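Side-chain contact in probable sugar ABC transporter, sugar-binding protein (Streptococcus pneumoniae, PDB 2W7Y), which binds the blood group A-trisaccharide and probably delivers such glycans to a sugar ABC transporter: residues 205-210 with 248-253. Numbering follows the deposited sequence.
With A2G (2-acetamido-2-deoxy-alpha-D-galactopyranose), chain C.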
ATOM      1  N   GLU A 205     -10.340   5.790   0.216  1.00 23.69           N
ATOM      2  CA  GLU A 205      -9.007   5.250   0.497  1.00 23.61           C
ATOM      3  C   GLU A 205      -7.903   5.941  -0.326  1.00 23.66           C
ATOM      4  O   GLU A 205      -6.867   6.298   0.233  1.00 23.97           O
ATOM      5  CB  GLU A 205      -8.964   3.727   0.285  1.00 23.62           C
ATOM      6  CG  GLU A 205      -7.585   3.089   0.523  1.00 23.46           C
ATOM      7  CD  GLU A 205      -7.503   1.638   0.064  1.00 23.90           C
ATOM      8  OE1 GLU A 205      -6.901   0.818   0.785  1.00 23.37           O
ATOM      9  OE2 GLU A 205      -8.039   1.309  -1.017  1.00 24.44           O
ATOM     10  N   PRO A 206      -8.111   6.127  -1.652  1.00 23.57           N
ATOM     11  CA  PRO A 206      -7.088   6.790  -2.474  1.00 23.50           C
ATOM     12  C   PRO A 206      -6.729   8.225  -2.070  1.00 23.51           C
ATOM     13  O   PRO A 206      -5.658   8.708  -2.440  1.00 23.82           O
ATOM     14  CB  PRO A 206      -7.716   6.799  -3.868  1.00 23.41           C
ATOM     15  CG  PRO A 206      -8.698   5.688  -3.849  1.00 23.48           C
ATOM     16  CD  PRO A 206      -9.263   5.708  -2.475  1.00 23.50           C
ATOM     17  N   SER A 207      -7.607   8.902  -1.338  1.00 23.46           N
ATOM     18  CA  SER A 207      -7.362  10.298  -0.967  1.00 23.47           C
ATOM     19  C   SER A 207      -6.287  10.471   0.113  1.00 23.34           C
ATOM     20  O   SER A 207      -5.685  11.538   0.216  1.00 23.50           O
ATOM     21  CB  SER A 207      -8.664  11.008  -0.577  1.00 23.37           C
ATOM     22  OG  SER A 207      -9.273  10.393   0.543  1.00 24.16           O
ATOM     23  N   ILE A 208      -6.040   9.426   0.905  1.00 23.30           N
ATOM     24  CA  ILE A 208      -4.968   9.461   1.907  1.00 23.03           C
ATOM     25  C   ILE A 208      -3.584   9.465   1.252  1.00 22.96           C
ATOM     26  O   ILE A 208      -2.612   9.916   1.854  1.00 22.92           O
ATOM     27  CB  ILE A 208      -5.097   8.325   2.977  1.00 23.05           C
ATOM     28  CG1 ILE A 208      -4.300   8.677   4.245  1.00 22.56           C
ATOM     29  CG2 ILE A 208      -4.688   6.960   2.395  1.00 23.08           C
ATOM     30  CD1 ILE A 208      -4.477   7.714   5.406  1.00 22.22           C
ATOM     31  N   ARG A 209      -3.511   8.974   0.014  1.00 23.08           N
ATOM     32  CA  ARG A 209      -2.272   8.978  -0.764  1.00 23.03           C
ATOM     33  C   ARG A 209      -1.905  10.399  -1.184  1.00 23.02           C
ATOM     34  O   ARG A 209      -0.724  10.718  -1.351  1.00 22.98           O
ATOM     35  CB  ARG A 209      -2.378   8.077  -2.006  1.00 22.93           C
ATOM     36  CG  ARG A 209      -3.149   6.773  -1.830  1.00 23.05           C
ATOM     37  CD  ARG A 209      -2.531   5.854  -0.780  1.00 23.18           C
ATOM     38  NE  ARG A 209      -3.131   4.522  -0.816  1.00 22.81           N
ATOM     39  CZ  ARG A 209      -2.939   3.582   0.105  1.00 22.27           C
ATOM     40  NH1 ARG A 209      -2.158   3.816   1.153  1.00 21.97           N
ATOM     41  NH2 ARG A 209      -3.531   2.405  -0.029  1.00 22.17           N
ATOM     42  N   LEU A 210      -2.922  11.241  -1.362  1.00 23.06           N
ATOM     43  CA  LEU A 210      -2.714  12.670  -1.605  1.00 22.99           C
ATOM     44  C   LEU A 210      -2.235  13.395  -0.348  1.00 23.02           C
ATOM     45  O   LEU A 210      -1.334  14.228  -0.423  1.00 23.08           O
ATOM     46  CB  LEU A 210      -3.980  13.330  -2.158  1.00 23.07           C
ATOM     47  CG  LEU A 210      -4.396  13.038  -3.608  1.00 22.72           C
ATOM     48  CD1 LEU A 210      -5.727  13.704  -3.921  1.00 21.87           C
ATOM     49  CD2 LEU A 210      -3.328  13.486  -4.599  1.00 22.45           C
ATOM     50  N   LYS A 248     -10.156  20.271   0.326  1.00 23.40           N
ATOM     51  CA  LYS A 248     -10.655  21.228  -0.663  1.00 23.29           C
ATOM     52  C   LYS A 248     -10.723  20.600  -2.052  1.00 23.27           C
ATOM     53  O   LYS A 248     -11.678  20.832  -2.803  1.00 23.09           O
ATOM     54  CB  LYS A 248      -9.764  22.474  -0.705  1.00 23.24           C
ATOM     55  CG  LYS A 248     -10.037  23.487   0.396  1.00 23.31           C
ATOM     56  CD  LYS A 248      -8.938  24.537   0.464  1.00 23.54           C
ATOM     57  CE  LYS A 248      -8.899  25.414  -0.786  1.00 23.78           C
ATOM     58  NZ  LYS A 248      -7.700  26.305  -0.808  1.00 23.82           N
ATOM     59  N   GLU A 249      -9.704  19.808  -2.383  1.00 23.20           N
ATOM     60  CA  GLU A 249      -9.634  19.116  -3.667  1.00 23.28           C
ATOM     61  C   GLU A 249     -10.631  17.959  -3.750  1.00 23.25           C
ATOM     62  O   GLU A 249     -11.234  17.727  -4.798  1.00 23.38           O
ATOM     63  CB  GLU A 249      -8.204  18.638  -3.947  1.00 23.23           C
ATOM     64  CG  GLU A 249      -7.976  18.067  -5.346  1.00 23.26           C
ATOM     65  CD  GLU A 249      -8.470  18.969  -6.473  1.00 23.12           C
ATOM     66  OE1 GLU A 249      -8.817  18.426  -7.537  1.00 23.55           O
ATOM     67  OE2 GLU A 249      -8.517  20.207  -6.307  1.00 22.88           O
ATOM     68  N   ILE A 250     -10.805  17.251  -2.638  1.00 23.29           N
ATOM     69  CA  ILE A 250     -11.784  16.169  -2.533  1.00 23.19           C
ATOM     70  C   ILE A 250     -13.227  16.698  -2.642  1.00 23.33           C
ATOM     71  O   ILE A 250     -14.098  16.038  -3.224  1.00 23.27           O
ATOM     72  CB  ILE A 250     -11.569  15.358  -1.221  1.00 23.21           C
ATOM     73  CG1 ILE A 250     -10.626  14.164  -1.438  1.00 23.36           C
ATOM     74  CG2 ILE A 250     -12.879  14.812  -0.686  1.00 23.14           C
ATOM     75  CD1 ILE A 250      -9.296  14.461  -2.128  1.00 23.73           C
ATOM     76  N   GLN A 251     -13.465  17.891  -2.095  1.00 23.27           N
ATOM     77  CA  GLN A 251     -14.778  18.532  -2.172  1.00 23.22           C
ATOM     78  C   GLN A 251     -15.062  19.020  -3.597  1.00 23.07           C
ATOM     79  O   GLN A 251     -16.173  18.864  -4.103  1.00 22.99           O
ATOM     80  CB  GLN A 251     -14.874  19.682  -1.168  1.00 23.27           C
ATOM     81  CG  GLN A 251     -16.301  20.062  -0.788  1.00 23.50           C
ATOM     82  CD  GLN A 251     -16.352  21.053   0.355  1.00 23.41           C
ATOM     83  OE1 GLN A 251     -15.857  22.171   0.242  1.00 23.76           O
ATOM     84  NE2 GLN A 251     -16.958  20.648   1.463  1.00 23.47           N
ATOM     85  N   ALA A 252     -14.040  19.588  -4.235  1.00 23.01           N
ATOM     86  CA  ALA A 252     -14.108  20.010  -5.633  1.00 23.09           C
ATOM     87  C   ALA A 252     -14.263  18.815  -6.574  1.00 23.12           C
ATOM     88  O   ALA A 252     -14.843  18.938  -7.654  1.00 23.16           O
ATOM     89  CB  ALA A 252     -12.867  20.816  -6.003  1.00 23.07           C
ATOM     90  N   ASN A 253     -13.742  17.665  -6.149  1.00 23.08           N
ATOM     91  CA  ASN A 253     -13.830  16.419  -6.908  1.00 23.19           C
ATOM     92  C   ASN A 253     -15.258  15.863  -6.988  1.00 23.27           C
ATOM     93  O   ASN A 253     -15.573  15.074  -7.881  1.00 23.34           O
ATOM     94  CB  ASN A 253     -12.876  15.375  -6.311  1.00 23.10           C
ATOM     95  CG  ASN A 253     -12.689  14.162  -7.204  1.00 22.94           C
ATOM     96  OD1 ASN A 253     -12.251  14.275  -8.349  1.00 22.69           O
ATOM     97  ND2 ASN A 253     -13.014  12.987  -6.678  1.00 23.05           N
TER
HETATM   98  O5  A2G C   3      -3.840  -2.000  -2.688  1.00 15.14           O
HETATM   99  C1  A2G C   3      -3.299  -2.357  -1.388  1.00 14.61           C
HETATM  100  C2  A2G C   3      -4.180  -1.718  -0.327  1.00 14.31           C
HETATM  101  N2  A2G C   3      -3.724  -2.063   1.020  1.00 13.82           N
HETATM  102  C3  A2G C   3      -5.618  -2.231  -0.478  1.00 14.75           C
HETATM  103  O3  A2G C   3      -6.440  -1.714   0.571  1.00 15.05           O
HETATM  104  C4  A2G C   3      -6.172  -1.872  -1.858  1.00 15.13           C
HETATM  105  O4  A2G C   3      -6.270  -0.449  -1.997  1.00 15.66           O
HETATM  106  C5  A2G C   3      -5.230  -2.438  -2.928  1.00 15.36           C
HETATM  107  C6  A2G C   3      -5.669  -2.049  -4.338  1.00 14.71           C
HETATM  108  O6  A2G C   3      -4.681  -2.507  -5.263  1.00 15.36           O
HETATM  109  C7  A2G C   3      -3.472  -1.136   1.937  1.00 13.20           C
HETATM  110  O7  A2G C   3      -3.563   0.078   1.751  1.00 12.15           O
HETATM  111  C8  A2G C   3      -3.032  -1.696   3.287  1.00 13.02           C
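Ile250, on helix 237-252, pushes the end of its longer branch against the start of helix 207-215, where Ser207 and Leu210 receive it. The contact across the two segments is purely apolar: CD1 and CG1 of Ile250 each lie 3.8 Å from CB of Ser207, and its CD1 meets Leu210 CD1 at 4.1 Å. A small serine suits this place because the isoleucine can lie close over its CB, while the branched leucine, three residues on, flanks the same methyl. Phe201 touches both Leu210 and Ile250 and so continues the buried apolar cluster.

The polar end of Ser207 is turned to its own chain. With chi1 at 61°, OG sits between the backbone N and the carbonyl carbon and hydrogen-bonds to Gly204 O, while CB, which points toward the other helix, meets Ile250. Glu249, beside Ile250 on its helix, has its carboxylate paired with Arg193.

From the same segment, 205-210, Glu205 and Arg209 reach the sugar pocket. The extended chain of Glu205 brings its carboxylate to two neighbouring hydroxyls of the N-acetylgalactosamine: O3 donates to OE1 at 2.6 Å and O4 to OE2 at 2.7 Å. OE2 also accepts from Ala262 N. Arg209 NH2 donates to the acetamido oxygen O7 at 2.9 Å and 163°, O7 lying in plane at the guanidinium edge. NH2 is also 3.8 Å from Glu205 OE1, a long salt bridge.

This chemistry divides the segment between two tasks: aliphatic packing joins it to helix 237-252, while Glu205 grips the 3- and 4-hydroxyls and Arg209 the acetamido oxygen; the acetamido group is what sets the A antigen's terminal sugar apart from the galactose of the B antigen. The nearby arginine would probably help keep the carboxylate ionised as an acceptor.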